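PDB 6K8C: folylpolyglutamate synthase (FolC), which probably uses ATP to add L-glutamate to dihydropteroate, forming dihydrofolate, and to lengthen the polyglutamate tail of tetrahydrofolates. Local coordinates for residues 51-56 and 160-165; 176-181 and 198-203; 184-189 and 206-211; 192-197 and 214-219. All blocks are in the same frame, centred on the assembly; numbering follows the deposited sequence.

Contact 1 (51-56 and 160-165); sequences HVVGTN and SVFTPI
His-51 to Val-53 run parallel to Ser-160 to Phe-162, the two strands 4.7 Å apart at closest approach and 17° from exact alignment, with Val-161 gripped by both its polar backbone atoms: its N donates to His-51 O and its O accepts from Val-53 N. Beyond the strands the ladder continues through Thr-163 N to Val-53 O. Val-53 and Phe-162 point the same way from the sheet and lie alongside one another, Val-53 CG1 meeting Phe-162 CE1 at 3.7 Å. Val-53 CG2, the other branch, sits over the centre of the His-51 ring, 3.6 Å above its plane. A water joins His-51 ND1 to Ser-160 OG, while NE2 of the same ring bonds to Thr-152. Past the strand ends, the chi1 of Thr-163 (74°) places OG1 between backbone N and carbonyl carbon, where it donates to Asn-56 O over 2.8 Å from above the carbonyl plane. That hydroxyl also lies 3.3 Å from Gly-54 CA, a close approach at a residue whose extended, positive-phi backbone suits glycine. Pro-164 O receives two N-H groups, from Thr-55 N at 3.0 Å and from Asn-56 N at 3.1 Å, and so fixes the turn of the chain after Gly-54. Thr-55 OG1 passes beside Ile-165 CA and bonds to Asp-166 N. A parallel strand that runs into the glycine-rich loop GTNGKGS and then into helix 58-70 is the P-loop motif, consistent with the Mur ligase middle domain.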
loop_
_atom_site.group_PDB
_atom_site.type_symbol
_atom_site.label_atom_id
_atom_site.label_comp_id
_atom_site.label_asym_id
_atom_site.label_seq_id
_atom_site.Cartn_x
_atom_site.Cartn_y
_atom_site.Cartn_z
ATOM N N HIS A 51 -10.864 -4.585 -6.939
ATOM C CA HIS A 51 -9.498 -5.094 -7.034
ATOM C C HIS A 51 -8.569 -3.938 -7.395
ATOM O O HIS A 51 -8.656 -3.389 -8.495
ATOM C CB HIS A 51 -9.427 -6.202 -8.083
ATOM C CG HIS A 51 -8.250 -7.116 -7.938
ATOM N ND1 HIS A 51 -7.788 -7.897 -8.978
ATOM C CD2 HIS A 51 -7.450 -7.388 -6.880
ATOM C CE1 HIS A 51 -6.750 -8.606 -8.567
ATOM N NE2 HIS A 51 -6.524 -8.315 -7.299
ATOM N N VAL A 52 -7.669 -3.583 -6.482
ATOM C CA VAL A 52 -6.706 -2.507 -6.701
ATOM C C VAL A 52 -5.390 -3.129 -7.160
ATOM O O VAL A 52 -4.763 -3.895 -6.418
ATOM C CB VAL A 52 -6.514 -1.660 -5.431
ATOM C CG1 VAL A 52 -5.537 -0.526 -5.694
ATOM C CG2 VAL A 52 -7.853 -1.096 -4.964
ATOM N N VAL A 53 -4.976 -2.801 -8.384
ATOM C CA VAL A 53 -3.817 -3.398 -9.038
ATOM C C VAL A 53 -2.941 -2.278 -9.582
ATOM O O VAL A 53 -3.450 -1.309 -10.152
ATOM C CB VAL A 53 -4.249 -4.350 -10.176
ATOM C CG1 VAL A 53 -3.045 -4.851 -10.957
ATOM C CG2 VAL A 53 -5.046 -5.528 -9.620
ATOM N N GLY A 54 -1.634 -2.406 -9.413
ATOM C CA GLY A 54 -0.721 -1.417 -9.948
ATOM C C GLY A 54 0.603 -1.442 -9.210
ATOM O O GLY A 54 0.865 -2.320 -8.394
ATOM N N THR A 55 1.434 -0.448 -9.518
ATOM C CA THR A 55 2.745 -0.323 -8.895
ATOM C C THR A 55 2.797 0.776 -7.846
ATOM O O THR A 55 3.244 0.537 -6.722
ATOM C CB THR A 55 3.819 -0.064 -9.960
ATOM O OG1 THR A 55 3.805 -1.131 -10.915
ATOM C CG2 THR A 55 5.199 0.025 -9.318
ATOM N N ASN A 56 2.337 1.975 -8.183
ATOM C CA ASN A 56 2.384 3.115 -7.285
ATOM C C ASN A 56 0.975 3.560 -6.925
ATOM O O ASN A 56 0.036 3.408 -7.712
ATOM C CB ASN A 56 3.148 4.281 -7.923
ATOM C CG ASN A 56 4.587 3.926 -8.236
ATOM O OD1 ASN A 56 5.276 3.311 -7.421
ATOM N ND2 ASN A 56 5.046 4.301 -9.422
ATOM N N SER A 160 -12.183 -3.376 -11.162
ATOM C CA SER A 160 -10.742 -3.266 -10.989
ATOM C C SER A 160 -10.336 -1.803 -11.103
ATOM O O SER A 160 -10.896 -1.055 -11.912
ATOM C CB SER A 160 -9.988 -4.096 -12.031
ATOM O OG SER A 160 -10.340 -5.468 -11.940
ATOM N N VAL A 161 -9.380 -1.389 -10.276
ATOM C CA VAL A 161 -8.775 -0.065 -10.372
ATOM C C VAL A 161 -7.294 -0.264 -10.653
ATOM O O VAL A 161 -6.573 -0.831 -9.824
ATOM C CB VAL A 161 -8.984 0.758 -9.092
ATOM C CG1 VAL A 161 -8.267 2.096 -9.213
ATOM C CG2 VAL A 161 -10.471 0.970 -8.835
ATOM N N PHE A 162 -6.837 0.189 -11.819
ATOM C CA PHE A 162 -5.434 0.066 -12.189
ATOM C C PHE A 162 -4.742 1.390 -11.899
ATOM O O PHE A 162 -4.920 2.364 -12.637
ATOM C CB PHE A 162 -5.287 -0.345 -13.653
ATOM C CG PHE A 162 -5.744 -1.754 -13.920
ATOM C CD1 PHE A 162 -4.966 -2.832 -13.524
ATOM C CD2 PHE A 162 -6.952 -1.999 -14.549
ATOM C CE1 PHE A 162 -5.385 -4.140 -13.759
ATOM C CE2 PHE A 162 -7.377 -3.298 -14.791
ATOM C CZ PHE A 162 -6.590 -4.373 -14.390
ATOM N N THR A 163 -3.966 1.421 -10.819
ATOM C CA THR A 163 -3.131 2.568 -10.490
ATOM C C THR A 163 -1.909 2.561 -11.411
ATOM O O THR A 163 -1.730 1.634 -12.206
ATOM C CB THR A 163 -2.774 2.522 -9.001
ATOM O OG1 THR A 163 -1.789 1.511 -8.756
ATOM C CG2 THR A 163 -4.012 2.232 -8.167
ATOM N N PRO A 164 -1.071 3.604 -11.377
ATOM C CA PRO A 164 0.055 3.662 -12.327
ATOM C C PRO A 164 1.000 2.472 -12.197
ATOM O O PRO A 164 1.380 2.070 -11.094
ATOM C CB PRO A 164 0.749 4.977 -11.960
ATOM C CG PRO A 164 -0.377 5.847 -11.494
ATOM C CD PRO A 164 -1.247 4.896 -10.684
ATOM N N ILE A 165 1.382 1.918 -13.349
ATOM C CA ILE A 165 2.209 0.717 -13.442
ATOM C C ILE A 165 3.606 1.116 -13.903
ATOM O O ILE A 165 3.757 1.879 -14.868
ATOM C CB ILE A 165 1.593 -0.310 -14.407
ATOM C CG1 ILE A 165 0.246 -0.805 -13.874
ATOM C CG2 ILE A 165 2.540 -1.478 -14.636
ATOM C CD1 ILE A 165 -0.661 -1.361 -14.955
HETATM O O HOH W 1 -8.144 -7.183 -11.845
#

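Contact 2 (176-181 and 198-203); sequences SLESIA and QELVLN
Leu-177 meets three residues of the opposite helix start at once. Its CD2 methyl lies 3.7 Å from Leu-200 CD2 and 3.3 Å from Gln-198 OE1, whose amide reaches in from the N-cap position, while its CG faces Val-201 CG2. One turn later Ala-181 CB fits against that same valine methyl at 4.0 Å. Leu-200 reaches over the helix backbone: with chi1 at 73° its CG stands between its own backbone N and carbonyl carbon, and CD1 comes to 3.7 Å from Glu-178 CA. No direct hydrogen bond crosses this apolar patch; the polar link is a water that donates both to Glu-178 OE1 and, over 2.9 Å, to Leu-200 O. The second carboxylate oxygen of Glu-178, OE2, is hydrogen-bonded by Gln-182 NE2. Further out, Ser-176 caps its helix, OG accepting from Ser-179 N at 3.1 Å, and so sets the first turn that carries Leu-177. The helix segments pass 9.5 Å apart at 37°. Ile-165, just past the end of strand 159-162, touches both Ile-180 and Val-201, so that helices 177-185 and 199-211 begin side by side over that residue.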
loop_
_atom_site.group_PDB
_atom_site.type_symbol
_atom_site.label_atom_id
_atom_site.label_comp_id
_atom_site.label_asym_id
_atom_site.label_seq_id
_atom_site.Cartn_x
_atom_site.Cartn_y
_atom_site.Cartn_z
ATOM N N SER A 176 10.805 -6.483 -18.649
ATOM C CA SER A 176 10.403 -5.298 -19.391
ATOM C C SER A 176 9.101 -4.722 -18.840
ATOM O O SER A 176 8.317 -5.404 -18.174
ATOM C CB SER A 176 10.233 -5.627 -20.875
ATOM O OG SER A 176 9.106 -6.460 -21.084
ATOM N N LEU A 177 8.871 -3.440 -19.142
ATOM C CA LEU A 177 7.637 -2.787 -18.716
ATOM C C LEU A 177 6.418 -3.405 -19.389
ATOM O O LEU A 177 5.355 -3.505 -18.768
ATOM C CB LEU A 177 7.706 -1.286 -19.005
ATOM C CG LEU A 177 6.505 -0.449 -18.556
ATOM C CD1 LEU A 177 6.357 -0.478 -17.040
ATOM C CD2 LEU A 177 6.620 0.985 -19.061
ATOM N N GLU A 178 6.549 -3.827 -20.650
ATOM C CA GLU A 178 5.443 -4.513 -21.311
ATOM C C GLU A 178 5.097 -5.806 -20.588
ATOM O O GLU A 178 3.918 -6.138 -20.424
ATOM C CB GLU A 178 5.792 -4.785 -22.776
ATOM C CG GLU A 178 4.874 -5.787 -23.471
ATOM C CD GLU A 178 3.683 -5.126 -24.149
ATOM O OE1 GLU A 178 3.842 -4.002 -24.670
ATOM O OE2 GLU A 178 2.587 -5.731 -24.166
ATOM N N SER A 179 6.115 -6.537 -20.129
ATOM C CA SER A 179 5.876 -7.783 -19.409
ATOM C C SER A 179 5.210 -7.525 -18.063
ATOM O O SER A 179 4.353 -8.305 -17.631
ATOM C CB SER A 179 7.191 -8.541 -19.223
ATOM O OG SER A 179 7.027 -9.640 -18.344
ATOM N N ILE A 180 5.599 -6.446 -17.379
ATOM C CA ILE A 180 4.948 -6.098 -16.117
ATOM C C ILE A 180 3.480 -5.784 -16.358
ATOM O O ILE A 180 2.590 -6.306 -15.673
ATOM C CB ILE A 180 5.666 -4.916 -15.444
ATOM C CG1 ILE A 180 7.159 -5.208 -15.280
ATOM C CG2 ILE A 180 5.014 -4.596 -14.102
ATOM C CD1 ILE A 180 7.456 -6.386 -14.395
ATOM N N ALA A 181 3.208 -4.932 -17.350
ATOM C CA ALA A 181 1.837 -4.544 -17.652
ATOM C C ALA A 181 0.985 -5.754 -18.007
ATOM O O ALA A 181 -0.188 -5.827 -17.624
ATOM C CB ALA A 181 1.826 -3.529 -18.794
ATOM N N GLN A 198 1.797 5.120 -18.628
ATOM C CA GLN A 198 2.694 5.267 -19.760
ATOM C C GLN A 198 2.034 4.714 -21.022
ATOM O O GLN A 198 1.129 3.876 -20.965
ATOM C CB GLN A 198 4.018 4.556 -19.488
ATOM C CG GLN A 198 4.865 5.236 -18.432
ATOM C CD GLN A 198 6.132 4.468 -18.123
ATOM O OE1 GLN A 198 6.960 4.239 -19.003
ATOM N NE2 GLN A 198 6.289 4.060 -16.867
ATOM N N GLU A 199 2.510 5.188 -22.177
ATOM C CA GLU A 199 1.805 4.947 -23.434
ATOM C C GLU A 199 1.682 3.456 -23.745
ATOM O O GLU A 199 0.611 2.982 -24.140
ATOM C CB GLU A 199 2.516 5.680 -24.574
ATOM C CG GLU A 199 1.897 5.446 -25.939
ATOM C CD GLU A 199 2.792 5.929 -27.063
ATOM O OE1 GLU A 199 3.779 6.640 -26.771
ATOM O OE2 GLU A 199 2.511 5.600 -28.234
ATOM N N LEU A 200 2.772 2.697 -23.591
ATOM C CA LEU A 200 2.700 1.270 -23.898
ATOM C C LEU A 200 1.755 0.537 -22.953
ATOM O O LEU A 200 1.105 -0.432 -23.357
ATOM C CB LEU A 200 4.097 0.639 -23.865
ATOM C CG LEU A 200 4.839 0.399 -22.548
ATOM C CD1 LEU A 200 4.608 -1.020 -22.036
ATOM C CD2 LEU A 200 6.326 0.659 -22.740
ATOM N N VAL A 201 1.656 0.989 -21.699
ATOM C CA VAL A 201 0.771 0.329 -20.744
ATOM C C VAL A 201 -0.689 0.595 -21.095
ATOM O O VAL A 201 -1.521 -0.319 -21.065
ATOM C CB VAL A 201 1.107 0.773 -19.308
ATOM C CG1 VAL A 201 0.114 0.177 -18.303
ATOM C CG2 VAL A 201 2.536 0.368 -18.951
ATOM N N LEU A 202 -1.022 1.842 -21.437
ATOM C CA LEU A 202 -2.380 2.143 -21.886
ATOM C C LEU A 202 -2.730 1.351 -23.140
ATOM O O LEU A 202 -3.844 0.824 -23.261
ATOM C CB LEU A 202 -2.533 3.647 -22.139
ATOM C CG LEU A 202 -3.927 4.121 -22.566
ATOM C CD1 LEU A 202 -5.013 3.624 -21.612
ATOM C CD2 LEU A 202 -3.975 5.641 -22.699
ATOM N N ASN A 203 -1.788 1.253 -24.083
ATOM C CA ASN A 203 -2.003 0.453 -25.285
ATOM C C ASN A 203 -2.262 -1.005 -24.934
ATOM O O ASN A 203 -3.187 -1.631 -25.465
ATOM C CB ASN A 203 -0.790 0.567 -26.214
ATOM C CG ASN A 203 -0.883 1.747 -27.153
ATOM O OD1 ASN A 203 -1.975 2.206 -27.479
ATOM N ND2 ASN A 203 0.269 2.242 -27.600
HETATM O O HOH W 2 1.673 -2.204 -25.593
#

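Contact 3 (184-189 and 206-211); sequences KLKAMG and QKIAKE
Ile-208 is the wedge of this contact, its two branches going to different partners on the 184-189 side. The chi1 of -76° turns CG1 beside the backbone N and leaves CG2 beside the carbonyl carbon; CD1, at the end of the CG1 branch, reaches Leu-185 CB at 3.8 Å, while CG2 meets Met-188 CE at 3.7 Å. Met-188 supplies the other half of the close packing. Its chain leaves the backbone with CG between N and the carbonyl carbon and runs straight through chi2, which carries SD to Ala-209, 3.8 Å from its CB; the bend at chi3 (56°) then turns CE back to Ile-208 CG2. The one thioether thus touches both Ala-209 and Ile-208. No hydrogen bond joins the two segments, so dispersion and burial carry the contact. The outer margin is different in character. Lys-186 brushes Ile-208 CD1 with its CG at 4.4 Å, and its NZ turns to Gln-182 instead. Lys-207, Lys-210 and Glu-211 form the exposed outer side of helix 199-211. Between the two regimes lies a type I turn from Leu-185 to Met-188, closed by Met-188 N to Leu-185 O at 3.0 Å, which turns the chain so that Met-188 faces helix 199-211. On the inward side Leu-185 and Met-188 rest on Phe-162, and Ala-209 on Leu-216. A helix and the turn that follows its neighbour, packed together on one face of a parallel sheet, are in keeping with the layered alpha/beta fold of P-loop NTPases.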
loop_
_atom_site.group_PDB
_atom_site.type_symbol
_atom_site.label_atom_id
_atom_site.label_comp_id
_atom_site.label_asym_id
_atom_site.label_seq_id
_atom_site.Cartn_x
_atom_site.Cartn_y
_atom_site.Cartn_z
ATOM N N LYS A 184 -0.259 -7.842 -14.878
ATOM C CA LYS A 184 -1.242 -7.109 -14.088
ATOM C C LYS A 184 -2.566 -6.977 -14.830
ATOM O O LYS A 184 -3.637 -7.179 -14.246
ATOM C CB LYS A 184 -0.692 -5.728 -13.721
ATOM C CG LYS A 184 0.552 -5.761 -12.845
ATOM C CD LYS A 184 0.855 -4.389 -12.260
ATOM C CE LYS A 184 2.127 -4.406 -11.415
ATOM N NZ LYS A 184 1.951 -5.173 -10.157
ATOM N N LEU A 185 -2.515 -6.651 -16.120
ATOM C CA LEU A 185 -3.723 -6.321 -16.862
ATOM C C LEU A 185 -4.493 -7.545 -17.338
ATOM O O LEU A 185 -5.692 -7.431 -17.611
ATOM C CB LEU A 185 -3.370 -5.442 -18.065
ATOM C CG LEU A 185 -2.860 -4.045 -17.712
ATOM C CD1 LEU A 185 -2.096 -3.441 -18.883
ATOM C CD2 LEU A 185 -4.015 -3.150 -17.293
ATOM N N LYS A 186 -3.841 -8.707 -17.442
ATOM C CA LYS A 186 -4.507 -9.872 -18.020
ATOM C C LYS A 186 -5.701 -10.319 -17.189
ATOM O O LYS A 186 -6.664 -10.869 -17.735
ATOM C CB LYS A 186 -3.514 -11.024 -18.181
ATOM C CG LYS A 186 -2.883 -11.090 -19.560
ATOM C CD LYS A 186 -1.787 -12.141 -19.629
ATOM C CE LYS A 186 -1.105 -12.118 -20.987
ATOM N NZ LYS A 186 0.324 -11.713 -20.886
ATOM N N ALA A 187 -5.665 -10.092 -15.878
ATOM C CA ALA A 187 -6.746 -10.493 -14.992
ATOM C C ALA A 187 -7.826 -9.425 -14.849
ATOM O O ALA A 187 -8.638 -9.501 -13.919
ATOM C CB ALA A 187 -6.185 -10.864 -13.620
ATOM N N MET A 188 -7.857 -8.435 -15.741
ATOM C CA MET A 188 -8.926 -7.449 -15.699
ATOM C C MET A 188 -10.266 -8.121 -15.974
ATOM O O MET A 188 -10.363 -9.049 -16.784
ATOM C CB MET A 188 -8.664 -6.317 -16.704
ATOM C CG MET A 188 -9.202 -6.547 -18.107
ATOM S SD MET A 188 -9.163 -5.089 -19.183
ATOM C CE MET A 188 -7.432 -4.624 -19.137
ATOM N N GLY A 189 -11.291 -7.681 -15.259
ATOM C CA GLY A 189 -12.642 -8.170 -15.444
ATOM C C GLY A 189 -13.410 -7.337 -16.446
ATOM O O GLY A 189 -12.834 -6.700 -17.333
ATOM N N GLN A 206 -5.763 -1.320 -23.395
ATOM C CA GLN A 206 -6.834 -1.190 -24.378
ATOM C C GLN A 206 -6.948 -2.438 -25.239
ATOM O O GLN A 206 -8.054 -2.858 -25.599
ATOM C CB GLN A 206 -6.596 0.041 -25.256
ATOM C CG GLN A 206 -6.922 1.348 -24.562
ATOM C CD GLN A 206 -6.330 2.548 -25.268
ATOM O OE1 GLN A 206 -5.462 2.412 -26.132
ATOM N NE2 GLN A 206 -6.801 3.734 -24.905
ATOM N N LYS A 207 -5.812 -3.043 -25.587
ATOM C CA LYS A 207 -5.833 -4.251 -26.401
ATOM C C LYS A 207 -6.489 -5.404 -25.652
ATOM O O LYS A 207 -7.291 -6.150 -26.226
ATOM C CB LYS A 207 -4.403 -4.598 -26.817
ATOM C CG LYS A 207 -4.192 -5.976 -27.416
ATOM C CD LYS A 207 -2.711 -6.153 -27.744
ATOM C CE LYS A 207 -2.459 -7.325 -28.676
ATOM N NZ LYS A 207 -1.012 -7.407 -29.030
ATOM N N ILE A 208 -6.178 -5.554 -24.363
ATOM C CA ILE A 208 -6.767 -6.634 -23.582
ATOM C C ILE A 208 -8.258 -6.394 -23.378
ATOM O O ILE A 208 -9.067 -7.321 -23.499
ATOM C CB ILE A 208 -6.020 -6.793 -22.246
ATOM C CG1 ILE A 208 -4.677 -7.496 -22.470
ATOM C CG2 ILE A 208 -6.862 -7.569 -21.239
ATOM C CD1 ILE A 208 -3.635 -7.175 -21.425
ATOM N N ALA A 209 -8.650 -5.150 -23.085
ATOM C CA ALA A 209 -10.065 -4.856 -22.864
ATOM C C ALA A 209 -10.895 -5.160 -24.103
ATOM O O ALA A 209 -12.003 -5.704 -24.003
ATOM C CB ALA A 209 -10.247 -3.395 -22.447
ATOM N N LYS A 210 -10.380 -4.806 -25.282
ATOM C CA LYS A 210 -11.076 -5.131 -26.520
ATOM C C LYS A 210 -11.174 -6.639 -26.710
ATOM O O LYS A 210 -12.229 -7.159 -27.093
ATOM C CB LYS A 210 -10.354 -4.479 -27.700
ATOM C CG LYS A 210 -11.028 -4.668 -29.047
ATOM C CD LYS A 210 -10.216 -3.986 -30.139
ATOM C CE LYS A 210 -10.886 -4.096 -31.499
ATOM N NZ LYS A 210 -10.213 -3.217 -32.499
ATOM N N GLU A 211 -10.086 -7.358 -26.426
ATOM C CA GLU A 211 -10.092 -8.812 -26.556
ATOM C C GLU A 211 -11.116 -9.455 -25.625
ATOM O O GLU A 211 -11.760 -10.445 -25.989
ATOM C CB GLU A 211 -8.692 -9.363 -26.280
ATOM C CG GLU A 211 -8.594 -10.882 -26.320
ATOM C CD GLU A 211 -8.521 -11.498 -24.935
ATOM O OE1 GLU A 211 -7.528 -11.245 -24.217
ATOM O OE2 GLU A 211 -9.459 -12.234 -24.563
#

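Contact 4 (192-197 and 214-219); sequences SIIAPQ and AKLIVV
Ile-193 and Val-219 meet methyl to methyl: chi1 of -69° puts the isoleucine CG2 anti to its own N, and this branch ends 3.5 Å from Val-219 CG2, tighter than usual. On the other face of the sheet Ile-194 has CG1 trans to N (-174°), so CG2 takes the place between N and carbonyl carbon and touches Leu-216 CD1 and Val-218 CG2, each at 3.9 Å. Ile-193 and Ile-217 lie side by side, with CG1 facing CB. The backbones make a regular parallel ladder: Ser-192 N to Lys-215 O, Ile-217 N to Ser-192 O at a short 2.7 Å, Ile-194 N to Ile-217 O, and Val-219 N to Ile-194 O at 3.0 Å. Ile-194 O also accepts from a water that donates to Val-219 O at 2.7 Å, tying the strand ends together. At the other end Ser-192 OG donates to a water that donates in turn to Lys-215 O. Helix 241-254 packs on Ile-193, and helix 199-211 on Ile-194 and Leu-216. Polar bonding thus resides mainly in the backbone while mostly aliphatic chains line both faces, which implies an edge strand of a beta-alpha-beta unit, held by its ladder, covered on its inner contacts but partly open to solvent along Lys-215 and Val-218.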
loop_
_atom_site.group_PDB
_atom_site.type_symbol
_atom_site.label_atom_id
_atom_site.label_comp_id
_atom_site.label_asym_id
_atom_site.label_seq_id
_atom_site.Cartn_x
_atom_site.Cartn_y
_atom_site.Cartn_z
ATOM N N SER A 192 -13.375 -1.790 -15.480
ATOM C CA SER A 192 -12.129 -1.349 -14.870
ATOM C C SER A 192 -11.919 0.142 -15.081
ATOM O O SER A 192 -12.262 0.692 -16.131
ATOM C CB SER A 192 -10.928 -2.115 -15.432
ATOM O OG SER A 192 -11.110 -3.513 -15.289
ATOM N N ILE A 193 -11.340 0.774 -14.072
ATOM C CA ILE A 193 -10.875 2.152 -14.127
ATOM C C ILE A 193 -9.362 2.116 -14.235
ATOM O O ILE A 193 -8.709 1.322 -13.551
ATOM C CB ILE A 193 -11.331 2.925 -12.877
ATOM C CG1 ILE A 193 -12.847 3.109 -12.916
ATOM C CG2 ILE A 193 -10.627 4.278 -12.768
ATOM C CD1 ILE A 193 -13.493 2.729 -11.651
ATOM N N ILE A 194 -8.792 2.951 -15.099
ATOM C CA ILE A 194 -7.343 2.979 -15.256
ATOM C C ILE A 194 -6.850 4.405 -15.043
ATOM O O ILE A 194 -7.306 5.335 -15.719
ATOM C CB ILE A 194 -6.886 2.410 -16.617
ATOM C CG1 ILE A 194 -5.361 2.319 -16.675
ATOM C CG2 ILE A 194 -7.439 3.186 -17.797
ATOM C CD1 ILE A 194 -4.857 1.165 -17.529
ATOM N N ALA A 195 -5.939 4.575 -14.078
ATOM C CA ALA A 195 -5.260 5.844 -13.854
ATOM C C ALA A 195 -4.366 6.174 -15.050
ATOM O O ALA A 195 -4.065 5.296 -15.864
ATOM C CB ALA A 195 -4.427 5.763 -12.571
ATOM N N PRO A 196 -3.934 7.433 -15.184
ATOM C CA PRO A 196 -3.010 7.776 -16.278
ATOM C C PRO A 196 -1.758 6.908 -16.231
ATOM O O PRO A 196 -1.152 6.714 -15.174
ATOM C CB PRO A 196 -2.693 9.257 -16.026
ATOM C CG PRO A 196 -3.892 9.767 -15.294
ATOM C CD PRO A 196 -4.327 8.626 -14.410
ATOM N N GLN A 197 -1.396 6.358 -17.388
ATOM C CA GLN A 197 -0.324 5.378 -17.511
ATOM C C GLN A 197 0.683 5.843 -18.553
ATOM O O GLN A 197 0.458 6.805 -19.289
ATOM C CB GLN A 197 -0.858 3.998 -17.929
ATOM C CG GLN A 197 -2.004 3.462 -17.093
ATOM C CD GLN A 197 -1.533 2.880 -15.783
ATOM O OE1 GLN A 197 -0.375 2.492 -15.654
ATOM N NE2 GLN A 197 -2.425 2.825 -14.799
ATOM N N ALA A 214 -14.387 -5.954 -22.544
ATOM C CA ALA A 214 -14.518 -5.303 -21.250
ATOM C C ALA A 214 -14.638 -3.795 -21.416
ATOM O O ALA A 214 -14.264 -3.228 -22.445
ATOM C CB ALA A 214 -13.321 -5.630 -20.357
ATOM N N LYS A 215 -15.163 -3.145 -20.381
ATOM C CA LYS A 215 -15.287 -1.693 -20.371
ATOM C C LYS A 215 -14.129 -1.109 -19.567
ATOM O O LYS A 215 -13.953 -1.434 -18.389
ATOM C CB LYS A 215 -16.636 -1.250 -19.802
ATOM C CG LYS A 215 -16.803 0.275 -19.729
ATOM C CD LYS A 215 -17.874 0.673 -18.726
ATOM C CE LYS A 215 -18.504 2.022 -19.036
ATOM N NZ LYS A 215 -19.622 2.282 -18.083
ATOM N N LEU A 216 -13.331 -0.270 -20.218
ATOM C CA LEU A 216 -12.166 0.364 -19.620
ATOM C C LEU A 216 -12.452 1.855 -19.502
ATOM O O LEU A 216 -12.648 2.530 -20.516
ATOM C CB LEU A 216 -10.925 0.106 -20.473
ATOM C CG LEU A 216 -9.554 0.505 -19.941
ATOM C CD1 LEU A 216 -9.262 -0.205 -18.620
ATOM C CD2 LEU A 216 -8.488 0.190 -20.991
ATOM N N ILE A 217 -12.507 2.359 -18.275
ATOM C CA ILE A 217 -12.782 3.768 -18.017
ATOM C C ILE A 217 -11.445 4.462 -17.802
ATOM O O ILE A 217 -10.784 4.251 -16.783
ATOM C CB ILE A 217 -13.710 3.959 -16.811
ATOM C CG1 ILE A 217 -15.085 3.349 -17.090
ATOM C CG2 ILE A 217 -13.854 5.438 -16.477
ATOM C CD1 ILE A 217 -15.908 3.129 -15.829
ATOM N N VAL A 218 -11.050 5.306 -18.747
ATOM C CA VAL A 218 -9.744 5.951 -18.711
ATOM C C VAL A 218 -9.869 7.265 -17.952
ATOM O O VAL A 218 -10.627 8.153 -18.351
ATOM C CB VAL A 218 -9.203 6.174 -20.130
ATOM C CG1 VAL A 218 -7.838 6.830 -20.087
ATOM C CG2 VAL A 218 -9.141 4.844 -20.882
ATOM N N VAL A 219 -9.128 7.392 -16.857
ATOM C CA VAL A 219 -9.173 8.608 -16.052
ATOM C C VAL A 219 -8.404 9.705 -16.769
ATOM O O VAL A 219 -7.238 9.521 -17.138
ATOM C CB VAL A 219 -8.600 8.356 -14.649
ATOM C CG1 VAL A 219 -8.492 9.663 -13.890
ATOM C CG2 VAL A 219 -9.485 7.375 -13.892
HETATM O O HOH W 3 -12.081 -4.012 -17.575
HETATM O O HOH W 4 -5.902 7.260 -17.584
#

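Contacts 1 and 4 are two strand pairs of one sheet, their centres 10 Å apart, joined by the neighbouring strands 159-162 and 191-194, where Phe-162 N probably bonds to Ile-193 O at 2.8 Å. Contact 2 joins the starts of helices 177-185 and 199-211; contact 3, centred 12 Å away, joins the end of the first and its following turn to the second. Phe-162 links the layers, its CZ lying 3.7 Å from Met-188 CB, and Ile-165 does the same for contact 2 through CD1, 3.8 Å from Val-201 CG1. Contact 1 leads into the P-loop, where ATP probably binds, as in relatives: Gly-54 O bonds to Lys-58, and a bound citrate, probably from the crystallisation liquor, lies about 5 Å from the Asn-56 side chain.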